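Local coordinates for extracellular solute-binding protein, family 5 (Chelativorans sp., PDB 6WM6) that binds EDTA and other aminopolycarboxylates in the periplasm, probably handing them to an ABC transporter for uptake, at residues 110-115 against 173-178; 133-138 against 161-166; 272-277 against 532-537; 541-546 against 557-562. All coordinates share one frame; numbering follows the deposited sequence.

Interaction 1. Residues 110-115 against 173-178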
# COMPACT_ATOMS: atom_id res chain seq x y z
N PRO A 110 0.05 -16.80 -27.80
CA PRO A 110 0.27 -15.68 -26.87
C PRO A 110 -0.17 -16.00 -25.45
O PRO A 110 -0.88 -16.99 -25.22
CB PRO A 110 -0.65 -14.59 -27.43
CG PRO A 110 -1.79 -15.35 -28.01
CD PRO A 110 -1.17 -16.60 -28.60
N GLN A 111 0.25 -15.17 -24.50
CA GLN A 111 -0.14 -15.39 -23.12
C GLN A 111 -1.67 -15.36 -23.00
O GLN A 111 -2.34 -14.42 -23.44
CB GLN A 111 0.47 -14.33 -22.20
CG GLN A 111 0.05 -14.45 -20.76
CD GLN A 111 0.86 -13.59 -19.82
OE1 GLN A 111 2.07 -13.41 -20.00
NE2 GLN A 111 0.21 -13.05 -18.80
N THR A 112 -2.22 -16.41 -22.40
CA THR A 112 -3.66 -16.61 -22.30
C THR A 112 -3.96 -17.09 -20.89
O THR A 112 -3.29 -18.00 -20.38
CB THR A 112 -4.12 -17.68 -23.31
OG1 THR A 112 -3.74 -17.31 -24.65
CG2 THR A 112 -5.63 -17.81 -23.26
N VAL A 113 -4.95 -16.47 -20.27
CA VAL A 113 -5.43 -16.85 -18.94
C VAL A 113 -6.91 -17.18 -19.06
O VAL A 113 -7.67 -16.42 -19.67
CB VAL A 113 -5.20 -15.74 -17.91
CG1 VAL A 113 -5.87 -16.11 -16.57
CG2 VAL A 113 -3.73 -15.46 -17.72
N VAL A 114 -7.32 -18.31 -18.48
CA VAL A 114 -8.72 -18.73 -18.45
C VAL A 114 -9.19 -18.75 -17.01
O VAL A 114 -8.55 -19.36 -16.14
CB VAL A 114 -8.92 -20.11 -19.10
CG1 VAL A 114 -10.37 -20.57 -18.95
CG2 VAL A 114 -8.54 -20.05 -20.56
N TYR A 115 -10.31 -18.06 -16.76
CA TYR A 115 -10.98 -18.05 -15.47
C TYR A 115 -12.26 -18.87 -15.61
O TYR A 115 -13.04 -18.67 -16.55
CB TYR A 115 -11.36 -16.63 -15.04
CG TYR A 115 -10.22 -15.65 -14.92
CD1 TYR A 115 -9.82 -14.90 -16.02
CD2 TYR A 115 -9.54 -15.45 -13.71
CE1 TYR A 115 -8.78 -13.99 -15.92
CE2 TYR A 115 -8.50 -14.55 -13.62
CZ TYR A 115 -8.12 -13.83 -14.72
OH TYR A 115 -7.06 -12.93 -14.65
N THR A 173 -11.85 -15.88 -21.04
CA THR A 173 -10.53 -16.06 -21.64
C THR A 173 -9.91 -14.70 -21.94
O THR A 173 -10.46 -13.92 -22.73
CB THR A 173 -10.63 -16.90 -22.92
OG1 THR A 173 -11.21 -18.18 -22.61
CG2 THR A 173 -9.26 -17.12 -23.55
N ALA A 174 -8.76 -14.43 -21.30
CA ALA A 174 -7.99 -13.21 -21.50
C ALA A 174 -6.78 -13.52 -22.37
O ALA A 174 -5.97 -14.39 -22.02
CB ALA A 174 -7.51 -12.66 -20.16
N THR A 175 -6.66 -12.82 -23.49
CA THR A 175 -5.50 -12.96 -24.37
C THR A 175 -4.67 -11.67 -24.31
O THR A 175 -5.22 -10.58 -24.49
CB THR A 175 -5.93 -13.24 -25.81
OG1 THR A 175 -6.76 -14.41 -25.85
CG2 THR A 175 -4.70 -13.48 -26.70
N PHE A 176 -3.38 -11.81 -24.03
CA PHE A 176 -2.48 -10.69 -23.82
C PHE A 176 -1.72 -10.35 -25.09
O PHE A 176 -1.35 -11.23 -25.88
CB PHE A 176 -1.46 -11.04 -22.71
CG PHE A 176 -2.06 -11.13 -21.32
CD1 PHE A 176 -2.89 -12.17 -20.96
CD2 PHE A 176 -1.76 -10.16 -20.38
CE1 PHE A 176 -3.42 -12.25 -19.67
CE2 PHE A 176 -2.28 -10.24 -19.09
CZ PHE A 176 -3.11 -11.26 -18.74
N SER A 177 -1.46 -9.06 -25.28
CA SER A 177 -0.66 -8.62 -26.43
C SER A 177 0.84 -8.83 -26.23
O SER A 177 1.60 -8.83 -27.22
CB SER A 177 -0.94 -7.15 -26.72
OG SER A 177 -0.68 -6.34 -25.58
N GLU A 178 1.29 -8.98 -24.99
CA GLU A 178 2.68 -9.26 -24.68
C GLU A 178 2.73 -9.88 -23.29
O GLU A 178 1.76 -9.79 -22.54
CB GLU A 178 3.53 -7.98 -24.73
CG GLU A 178 3.10 -6.91 -23.75
CD GLU A 178 3.92 -5.64 -23.90
OE1 GLU A 178 5.03 -5.58 -23.33
OE2 GLU A 178 3.46 -4.72 -24.60
O HOH W 1 1.62 -12.50 -25.15
O HOH W 2 -5.64 -16.69 -26.59

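Interaction 2. Residues 133-138 against 161-166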
# COMPACT_ATOMS: atom_id res chain seq x y z
N ASP A 133 -18.91 -9.04 -15.99
CA ASP A 133 -18.27 -8.27 -14.94
C ASP A 133 -16.76 -8.15 -15.17
O ASP A 133 -16.18 -7.09 -14.94
CB ASP A 133 -18.59 -8.91 -13.58
CG ASP A 133 -20.09 -9.01 -13.35
OD1 ASP A 133 -20.77 -7.97 -13.52
OD2 ASP A 133 -20.59 -10.11 -13.05
N PHE A 134 -16.12 -9.23 -15.64
CA PHE A 134 -14.71 -9.13 -16.02
C PHE A 134 -14.53 -8.12 -17.15
O PHE A 134 -13.63 -7.29 -17.11
CB PHE A 134 -14.16 -10.50 -16.44
CG PHE A 134 -13.80 -11.41 -15.28
CD1 PHE A 134 -14.78 -11.97 -14.48
CD2 PHE A 134 -12.48 -11.73 -15.03
CE1 PHE A 134 -14.44 -12.81 -13.42
CE2 PHE A 134 -12.13 -12.57 -13.97
CZ PHE A 134 -13.12 -13.10 -13.18
N ILE A 135 -15.39 -8.19 -18.17
CA ILE A 135 -15.25 -7.32 -19.34
C ILE A 135 -15.47 -5.86 -18.96
O ILE A 135 -14.70 -4.99 -19.40
CB ILE A 135 -16.20 -7.80 -20.46
CG1 ILE A 135 -15.67 -9.11 -21.03
CG2 ILE A 135 -16.32 -6.76 -21.55
CD1 ILE A 135 -16.65 -9.87 -21.89
N TYR A 136 -16.49 -5.57 -18.15
CA TYR A 136 -16.70 -4.19 -17.71
C TYR A 136 -15.46 -3.66 -17.00
O TYR A 136 -14.96 -2.57 -17.31
CB TYR A 136 -17.93 -4.08 -16.81
CG TYR A 136 -18.14 -2.70 -16.23
CD1 TYR A 136 -18.84 -1.74 -16.94
CD2 TYR A 136 -17.63 -2.36 -15.00
CE1 TYR A 136 -19.03 -0.46 -16.42
CE2 TYR A 136 -17.80 -1.09 -14.47
CZ TYR A 136 -18.50 -0.15 -15.18
OH TYR A 136 -18.66 1.11 -14.64
N PHE A 137 -14.94 -4.41 -16.03
CA PHE A 137 -13.80 -3.89 -15.29
C PHE A 137 -12.59 -3.67 -16.19
O PHE A 137 -11.93 -2.63 -16.11
CB PHE A 137 -13.44 -4.82 -14.14
CG PHE A 137 -12.41 -4.25 -13.21
CD1 PHE A 137 -12.64 -3.04 -12.57
CD2 PHE A 137 -11.19 -4.87 -13.02
CE1 PHE A 137 -11.71 -2.49 -11.72
CE2 PHE A 137 -10.24 -4.33 -12.16
CZ PHE A 137 -10.50 -3.13 -11.51
N TRP A 138 -12.28 -4.66 -17.03
CA TRP A 138 -11.18 -4.51 -17.98
C TRP A 138 -11.34 -3.26 -18.85
O TRP A 138 -10.38 -2.50 -19.03
CB TRP A 138 -11.12 -5.76 -18.86
CG TRP A 138 -10.23 -5.69 -20.08
CD1 TRP A 138 -8.88 -5.57 -20.12
CD2 TRP A 138 -10.67 -5.79 -21.44
NE1 TRP A 138 -8.44 -5.56 -21.43
CE2 TRP A 138 -9.52 -5.71 -22.25
CE3 TRP A 138 -11.92 -5.96 -22.04
CZ2 TRP A 138 -9.59 -5.77 -23.64
CZ3 TRP A 138 -11.99 -6.01 -23.42
CH2 TRP A 138 -10.82 -5.92 -24.21
N GLU A 161 -5.50 -7.78 -24.50
CA GLU A 161 -5.97 -7.26 -25.78
C GLU A 161 -7.36 -7.74 -26.15
O GLU A 161 -8.13 -6.98 -26.76
CB GLU A 161 -4.98 -7.68 -26.88
CG GLU A 161 -5.24 -7.06 -28.24
CD GLU A 161 -4.14 -7.39 -29.22
OE1 GLU A 161 -3.68 -8.56 -29.23
OE2 GLU A 161 -3.72 -6.49 -29.98
N THR A 162 -7.71 -8.97 -25.79
CA THR A 162 -9.05 -9.50 -26.01
C THR A 162 -9.50 -10.22 -24.74
O THR A 162 -8.70 -10.88 -24.06
CB THR A 162 -9.18 -10.44 -27.20
OG1 THR A 162 -8.41 -11.62 -27.01
CG2 THR A 162 -8.76 -9.74 -28.49
N LEU A 163 -10.77 -10.09 -24.43
CA LEU A 163 -11.35 -10.68 -23.23
C LEU A 163 -12.73 -11.18 -23.62
O LEU A 163 -13.63 -10.38 -23.90
CB LEU A 163 -11.42 -9.66 -22.10
CG LEU A 163 -11.79 -10.20 -20.71
CD1 LEU A 163 -10.82 -11.25 -20.25
CD2 LEU A 163 -11.81 -9.04 -19.73
N GLU A 164 -12.90 -12.50 -23.65
CA GLU A 164 -14.11 -13.11 -24.20
C GLU A 164 -14.68 -14.09 -23.19
O GLU A 164 -13.98 -14.55 -22.28
CB GLU A 164 -13.82 -13.82 -25.52
CG GLU A 164 -13.23 -12.87 -26.58
CD GLU A 164 -12.99 -13.53 -27.93
OE1 GLU A 164 -12.85 -14.77 -28.00
OE2 GLU A 164 -12.93 -12.79 -28.94
N GLN A 165 -15.96 -14.39 -23.32
CA GLN A 165 -16.64 -15.34 -22.46
C GLN A 165 -17.43 -16.33 -23.29
O GLN A 165 -17.81 -16.05 -24.44
CB GLN A 165 -17.57 -14.66 -21.45
CG GLN A 165 -18.75 -13.94 -22.08
CD GLN A 165 -19.55 -13.15 -21.07
OE1 GLN A 165 -19.84 -13.62 -19.97
NE2 GLN A 165 -19.93 -11.93 -21.44
N ASP A 166 -17.66 -17.50 -22.72
CA ASP A 166 -18.44 -18.55 -23.36
C ASP A 166 -19.93 -18.25 -23.23
O ASP A 166 -20.34 -17.26 -22.62
CB ASP A 166 -18.12 -19.91 -22.74
CG ASP A 166 -18.74 -20.06 -21.38
OD1 ASP A 166 -18.68 -19.09 -20.58
OD2 ASP A 166 -19.34 -21.12 -21.09

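Interaction 3. Residues 272-277 against 532-537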
# COMPACT_ATOMS: atom_id res chain seq x y z
N VAL A 272 -15.78 1.49 19.72
CA VAL A 272 -15.34 0.62 18.64
C VAL A 272 -14.71 -0.60 19.29
O VAL A 272 -14.33 -0.58 20.47
CB VAL A 272 -14.33 1.30 17.70
CG1 VAL A 272 -14.90 2.58 17.10
CG2 VAL A 272 -13.01 1.58 18.42
N ASP A 273 -14.60 -1.67 18.51
CA ASP A 273 -13.99 -2.91 18.96
C ASP A 273 -12.65 -3.23 18.31
O ASP A 273 -11.97 -4.16 18.78
CB ASP A 273 -14.95 -4.08 18.68
CG ASP A 273 -16.34 -3.83 19.20
OD1 ASP A 273 -16.48 -3.60 20.40
OD2 ASP A 273 -17.28 -3.85 18.40
N VAL A 274 -12.29 -2.52 17.25
CA VAL A 274 -11.07 -2.76 16.49
C VAL A 274 -10.56 -1.41 16.00
O VAL A 274 -11.34 -0.60 15.49
CB VAL A 274 -11.31 -3.62 15.24
CG1 VAL A 274 -9.97 -3.98 14.56
CG2 VAL A 274 -12.10 -4.87 15.59
N ILE A 275 -9.26 -1.19 16.12
CA ILE A 275 -8.59 -0.04 15.53
C ILE A 275 -7.35 -0.53 14.80
O ILE A 275 -6.77 -1.56 15.16
CB ILE A 275 -8.26 1.05 16.56
CG1 ILE A 275 -7.20 0.59 17.56
CG2 ILE A 275 -9.54 1.48 17.30
CD1 ILE A 275 -6.72 1.68 18.49
N TYR A 276 -6.92 0.23 13.79
CA TYR A 276 -5.75 -0.12 12.96
C TYR A 276 -4.99 1.16 12.62
O TYR A 276 -4.83 1.52 11.45
CB TYR A 276 -6.21 -0.86 11.71
CG TYR A 276 -5.14 -1.61 10.93
CD1 TYR A 276 -4.39 -2.60 11.53
CD2 TYR A 276 -4.93 -1.38 9.58
CE1 TYR A 276 -3.45 -3.35 10.81
CE2 TYR A 276 -3.99 -2.10 8.86
CZ TYR A 276 -3.25 -3.05 9.49
OH TYR A 276 -2.34 -3.79 8.76
N PRO A 277 -4.48 1.85 13.63
CA PRO A 277 -3.84 3.15 13.38
C PRO A 277 -2.51 2.98 12.65
O PRO A 277 -1.81 1.98 12.80
CB PRO A 277 -3.62 3.72 14.78
CG PRO A 277 -3.50 2.51 15.66
CD PRO A 277 -4.51 1.52 15.07
N THR A 532 2.76 -2.03 11.64
CA THR A 532 1.32 -2.03 11.75
C THR A 532 0.91 -2.11 13.23
O THR A 532 1.71 -2.44 14.11
CB THR A 532 0.71 -3.24 11.05
OG1 THR A 532 1.09 -4.41 11.79
CG2 THR A 532 1.16 -3.38 9.61
N ALA A 533 -0.35 -1.81 13.50
CA ALA A 533 -0.89 -2.01 14.85
C ALA A 533 -2.37 -2.30 14.73
O ALA A 533 -3.18 -1.40 14.48
CB ALA A 533 -0.64 -0.78 15.72
N LEU A 534 -2.74 -3.55 14.95
CA LEU A 534 -4.14 -3.98 15.03
C LEU A 534 -4.44 -4.21 16.50
O LEU A 534 -3.86 -5.08 17.13
CB LEU A 534 -4.33 -5.27 14.24
CG LEU A 534 -5.74 -5.82 14.15
CD1 LEU A 534 -6.66 -4.91 13.37
CD2 LEU A 534 -5.68 -7.22 13.53
N ILE A 535 -5.33 -3.39 17.06
CA ILE A 535 -5.62 -3.38 18.49
C ILE A 535 -7.12 -3.60 18.62
O ILE A 535 -7.91 -2.87 17.99
CB ILE A 535 -5.18 -2.06 19.14
CG1 ILE A 535 -3.73 -1.72 18.77
CG2 ILE A 535 -5.32 -2.15 20.68
CD1 ILE A 535 -3.27 -0.33 19.21
N TYR A 536 -7.53 -4.59 19.42
CA TYR A 536 -8.89 -5.08 19.28
C TYR A 536 -9.35 -5.84 20.51
O TYR A 536 -8.55 -6.27 21.33
CB TYR A 536 -9.01 -6.01 18.04
CG TYR A 536 -8.09 -7.21 18.13
CD1 TYR A 536 -6.74 -7.08 17.81
CD2 TYR A 536 -8.54 -8.45 18.56
CE1 TYR A 536 -5.87 -8.17 17.93
CE2 TYR A 536 -7.69 -9.53 18.67
CZ TYR A 536 -6.36 -9.38 18.35
OH TYR A 536 -5.47 -10.43 18.47
N LYS A 537 -10.66 -6.04 20.60
CA LYS A 537 -11.24 -6.89 21.62
C LYS A 537 -11.07 -8.36 21.24
O LYS A 537 -11.52 -8.78 20.16
CB LYS A 537 -12.71 -6.52 21.79
CG LYS A 537 -12.91 -5.14 22.42
CD LYS A 537 -12.49 -5.12 23.89
CE LYS A 537 -12.57 -3.73 24.52
NZ LYS A 537 -13.97 -3.33 24.82
O HOH W 3 -15.09 -2.38 22.45
O HOH W 4 -1.82 -0.33 11.37

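Interaction 4. Residues 541-546 against 557-562. With EDO (1,2-ethanediol), chain G.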
# COMPACT_ATOMS: atom_id res chain seq x y z
N LEU A 541 -12.81 -13.38 16.77
CA LEU A 541 -12.01 -14.46 16.20
C LEU A 541 -11.86 -14.27 14.70
O LEU A 541 -12.71 -13.69 14.04
CB LEU A 541 -12.69 -15.80 16.46
CG LEU A 541 -12.94 -16.16 17.93
CD1 LEU A 541 -13.64 -17.52 18.02
CD2 LEU A 541 -11.66 -16.14 18.73
N ASN A 542 -10.76 -14.80 14.17
CA ASN A 542 -10.35 -14.78 12.77
C ASN A 542 -9.98 -13.39 12.30
O ASN A 542 -9.86 -13.16 11.09
CB ASN A 542 -11.35 -15.47 11.86
CG ASN A 542 -11.57 -16.91 12.26
OD1 ASN A 542 -10.61 -17.62 12.52
ND2 ASN A 542 -12.81 -17.30 12.36
N LEU A 543 -9.78 -12.47 13.22
CA LEU A 543 -9.30 -11.12 12.93
C LEU A 543 -7.79 -11.12 13.11
O LEU A 543 -7.28 -11.38 14.22
CB LEU A 543 -9.97 -10.14 13.89
CG LEU A 543 -9.43 -8.71 13.85
CD1 LEU A 543 -9.64 -8.03 12.51
CD2 LEU A 543 -10.07 -7.90 14.99
N ARG A 544 -7.08 -10.81 12.03
CA ARG A 544 -5.64 -10.83 12.13
C ARG A 544 -5.06 -9.76 11.23
O ARG A 544 -5.67 -9.30 10.26
CB ARG A 544 -5.06 -12.21 11.79
CG ARG A 544 -5.23 -12.62 10.31
CD ARG A 544 -4.65 -14.01 10.05
NE ARG A 544 -5.39 -15.02 10.81
CZ ARG A 544 -6.44 -15.68 10.38
NH1 ARG A 544 -6.94 -15.47 9.18
NH2 ARG A 544 -7.02 -16.57 11.18
N ASP A 545 -3.83 -9.39 11.54
CA ASP A 545 -3.13 -8.44 10.70
C ASP A 545 -2.89 -9.06 9.33
O ASP A 545 -2.63 -10.25 9.20
CB ASP A 545 -1.81 -8.04 11.33
CG ASP A 545 -1.19 -6.81 10.70
OD1 ASP A 545 -1.88 -6.06 9.98
OD2 ASP A 545 0.03 -6.63 10.93
N ASN A 546 -2.96 -8.22 8.32
CA ASN A 546 -2.64 -8.58 6.94
C ASN A 546 -1.81 -7.39 6.50
O ASN A 546 -2.36 -6.39 6.06
CB ASN A 546 -3.92 -8.76 6.14
CG ASN A 546 -3.69 -9.32 4.76
OD1 ASN A 546 -2.73 -10.06 4.54
ND2 ASN A 546 -4.57 -8.99 3.82
N ALA A 557 -15.63 -12.49 5.90
CA ALA A 557 -16.57 -13.61 5.98
C ALA A 557 -16.31 -14.49 7.19
O ALA A 557 -17.23 -15.18 7.65
CB ALA A 557 -16.49 -14.48 4.73
N GLU A 558 -15.08 -14.49 7.70
CA GLU A 558 -14.69 -15.37 8.79
C GLU A 558 -14.78 -14.71 10.16
O GLU A 558 -14.69 -15.42 11.17
CB GLU A 558 -13.28 -15.90 8.55
CG GLU A 558 -13.15 -16.74 7.27
CD GLU A 558 -11.75 -16.87 6.70
OE1 GLU A 558 -10.74 -16.56 7.37
OE2 GLU A 558 -11.64 -17.30 5.52
N TRP A 559 -14.94 -13.41 10.23
CA TRP A 559 -14.94 -12.71 11.50
C TRP A 559 -16.18 -13.06 12.31
O TRP A 559 -17.30 -13.13 11.78
CB TRP A 559 -14.98 -11.20 11.29
CG TRP A 559 -13.74 -10.56 10.71
CD1 TRP A 559 -12.62 -11.20 10.25
CD2 TRP A 559 -13.52 -9.17 10.54
NE1 TRP A 559 -11.72 -10.27 9.80
CE2 TRP A 559 -12.25 -9.02 9.95
CE3 TRP A 559 -14.28 -8.04 10.80
CZ2 TRP A 559 -11.72 -7.77 9.64
CZ3 TRP A 559 -13.76 -6.80 10.51
CH2 TRP A 559 -12.48 -6.67 9.93
N GLY A 560 -16.01 -13.22 13.61
CA GLY A 560 -17.15 -13.45 14.48
C GLY A 560 -16.73 -13.39 15.92
O GLY A 560 -15.54 -13.38 16.23
N LEU A 561 -17.73 -13.41 16.81
CA LEU A 561 -17.48 -13.34 18.24
C LEU A 561 -17.45 -14.74 18.84
O LEU A 561 -18.27 -15.59 18.52
CB LEU A 561 -18.58 -12.52 18.92
CG LEU A 561 -18.57 -11.06 18.51
CD1 LEU A 561 -19.85 -10.38 18.96
CD2 LEU A 561 -17.39 -10.33 19.09
N ALA A 562 -16.49 -14.96 19.73
CA ALA A 562 -16.40 -16.23 20.44
C ALA A 562 -17.64 -16.48 21.27
O ALA A 562 -18.23 -15.56 21.84
CB ALA A 562 -15.17 -16.20 21.36
C1 EDO G . -13.55 -10.10 2.30
O1 EDO G . -13.76 -9.25 3.43
C2 EDO G . -14.56 -11.25 2.28
O2 EDO G . -14.29 -12.23 3.33
O HOH W 5 -9.27 -17.76 9.72
O HOH W 6 -8.47 -10.43 9.61
O HOH W 7 -8.04 -16.91 6.43

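Interaction 1. Residues 110-115 against 173-178
Gln111, Val113, Ala174 and Phe176 tie the two segments together through their main chains. Gln111 O accepts from Phe176 N at 2.9 Å, and Val113 and Ala174 exchange a reciprocal pair of bonds, the shorter from Ala174 N to Val113 O at 2.8 Å. Between these rungs Thr112 CA approaches Ala174 O at 3.2 Å, a CA-H...O contact that fills the non-hydrogen-bonded step of the ladder.

The side-chain contacts of the buried face gather around the Phe176 ring. The Gln111 side chain runs out extended, its CG anti to the backbone N (chi1 177°), and this sets the amide over the ring face, NE2 3.6 Å above the plane and over its centre, with the amide turned 41° from the ring. Val113 CG2 reaches Phe176 CE1 obliquely at 3.8 Å. The amide is steadied at its other end, where OE1 accepts from Phe180 N.

Strands 111-117 and 171-176 are the inner pair of a four-stranded antiparallel sheet flanked by 100-108 and 160-165, and alternation along them separates the side chains. Val113 and Ala174 look to the buried face, where Ala174 also packs on Ile160 and Leu163. Thr112, Val114, Thr173 and Thr175 line the other, more accessible face.

On that face the methyls Thr112 CG2 and Thr173 CG2 meet at 3.7 Å, and Pro110 CG touches Thr175 CG2. The polar contacts run through hydroxyls: a water donates to Thr112 OG1 and sits 2.6 Å from Thr175 OG1, while Thr112 OG1 donates to Pro110 O from above the carbonyl plane.

Interaction 2. Residues 133-138 against 161-166
Leu163 reaches from its strand into the helix surface formed by Phe134, Ile135 and Trp138. Its CD2 methyl lies 3.5 Å from Trp138 CB and 3.6 Å from Phe134 O. Leu163 CB sits over one face of the indole, 3.9 Å from the centroid of the six-membered ring and 18° off its normal, a CH-pi contact displaced toward the rim. Ile135, one turn before Trp138 on the helix, slides past the leucine in the opposite direction, Ile135 CG1 meeting Leu163 CG at 4.0 Å; Ile135 CD1 touches Gln165 NE2.

The second shell fixes the flat groups. Trp138 CG is trans to the main-chain N (chi1 168°), which sends the indole across toward the strand, Trp138 CZ2 at its edge 3.7 Å from Glu161 O, and NE1 donates to Ile160 O, holding the ring against rotation. Gln165 NE2 is bonded to Asp132 OD1, just ahead of this helical turn.

Glu161 and Thr162 both face Thr175 in a classic beta bulge at the start of the strand segment. The local axes of 133-138 and 161-165 run roughly antiparallel, 8.7 Å apart, and from this outermost strand of the sheet Leu163 continues inward onto Val172 and Ala174 of strand 171-176.

Interaction 3. Residues 272-277 against 532-537
Val274, Tyr276 and Leu534 form an apolar cluster on one side of the paired segments, with Leu534 CD1 lying 3.6 Å from Val274 CG1 and 3.7 Å from Tyr276 CD1. Ile275 and Ile535 pack on the other side. There Ile275 CG1 stands between the backbone N and the carbonyl carbon (chi1 67°), which swings it across to Ile535 CB at 3.7 Å.

The main chains bond between these two layers. Ile275 and Ile535 are a hydrogen-bonded antiparallel pair, Ile275 N to Ile535 O and Ile535 N to Ile275 O, and Asp273 O accepts from Lys537 N at 2.9 Å. One residue beyond the Ile275-Ile535 pair, Tyr276 CA makes a CA-H...O contact with Ala533 O.

Water finishes both ends. At one, a molecule accepts from Ala533 N and donates to Pro277 O while resting over the centre of one face of the Tyr276 ring. At the other, a water accepts from Lys537 NZ and lies 2.8 Å from Asp273 OD1, spanning two charges too far apart to touch; Asp273 OD2 is held by Thr51 N. Tyr276 OH is bonded to Asp545 OD1, and with a leucine in place of this tyrosine that carboxylate oxygen would probably lose a partner and the water over the ring its support.

Val274 is also backbone-bonded to Ala53 of strand 49-54 and Tyr536 to Asp297 of strand 296-299, so the short strand 274-275 sits between strand 49-54 and strand 524-537. This is consistent with the paired connecting segments that link the two lobes of periplasmic binding proteins.

Interaction 4. Residues 541-546 against 557-562
Leu541 and Gly560 form the bridge of a short antiparallel two-stranded ladder, 540-541 with 560-561, that closes a loop near the C-terminus. Leu541 N donates to Gly560 O at 2.8 Å, almost straight at 171°, whereas the return bond from Gly560 N to Leu541 O is weak at 3.4 Å. Beside the ladder Leu541 CD1 rests on Ala562 CB.

Asn542 takes a left-handed backbone conformation that turns the chain out of the strand. Its ND2 donates to Glu558 O at 2.9 Å, with the oxygen close to the amide plane, and also to Gly42 O, so the nitrogen is gripped twice. Leu543 CD1 then lies over one face of the Trp559 indole, off toward the rim and 3.6 Å from Trp559 CZ2. The indole NE1 donates to Asn555 OD1 and approaches a water that also accepts from Arg544 N. A leucine at the Trp559 position would probably uncover Leu543 CD1 and leave Asn555 OD1 without its indole donor.

At the start of the 557-562 segment Ala557 N donates to O2 of a 1,2-ethanediol, probably left from crystallisation, which Ala553 O and Thr556 OG1 hold as well.

Arg544 NE donates to Val39 O and NH1 to Tyr554 OH. Arg544 NH1 and Glu558 OE1 stand 4.3 Å apart, too far for a salt bridge. One water at the edge of the guanidinium accepts from Arg544 NH2 at 2.9 Å and reaches Glu558 OE1; the opposite charges probably still favour each other, with waters bridging the gap while Val39, Tyr554 and Asn555 hold the two groups in place.

How the interactions relate
Interactions 1 and 2 belong to one layered unit, with centres 11 Å apart and interaction 2 nested along the chain within the loop that interaction 1 closes. Thr173 N to Glu164 O, at 2.8 Å, probably bonds their adjoining strands, while Leu163 CD1 packs on Ala174 CB at 3.6 Å. Interactions 3 and 4, with centres 12 Å apart, share Asp545: its OD2 lies 2.6 Å from Thr532 OG1, and its other oxygen serves the tyrosine of 272-277. Leu534 CD2 reinforces this junction, touching Asp545 N. The two groups stay apart, the centres of interactions 1 and 3 being about 41 Å from each other on opposite sides of the chain's centre.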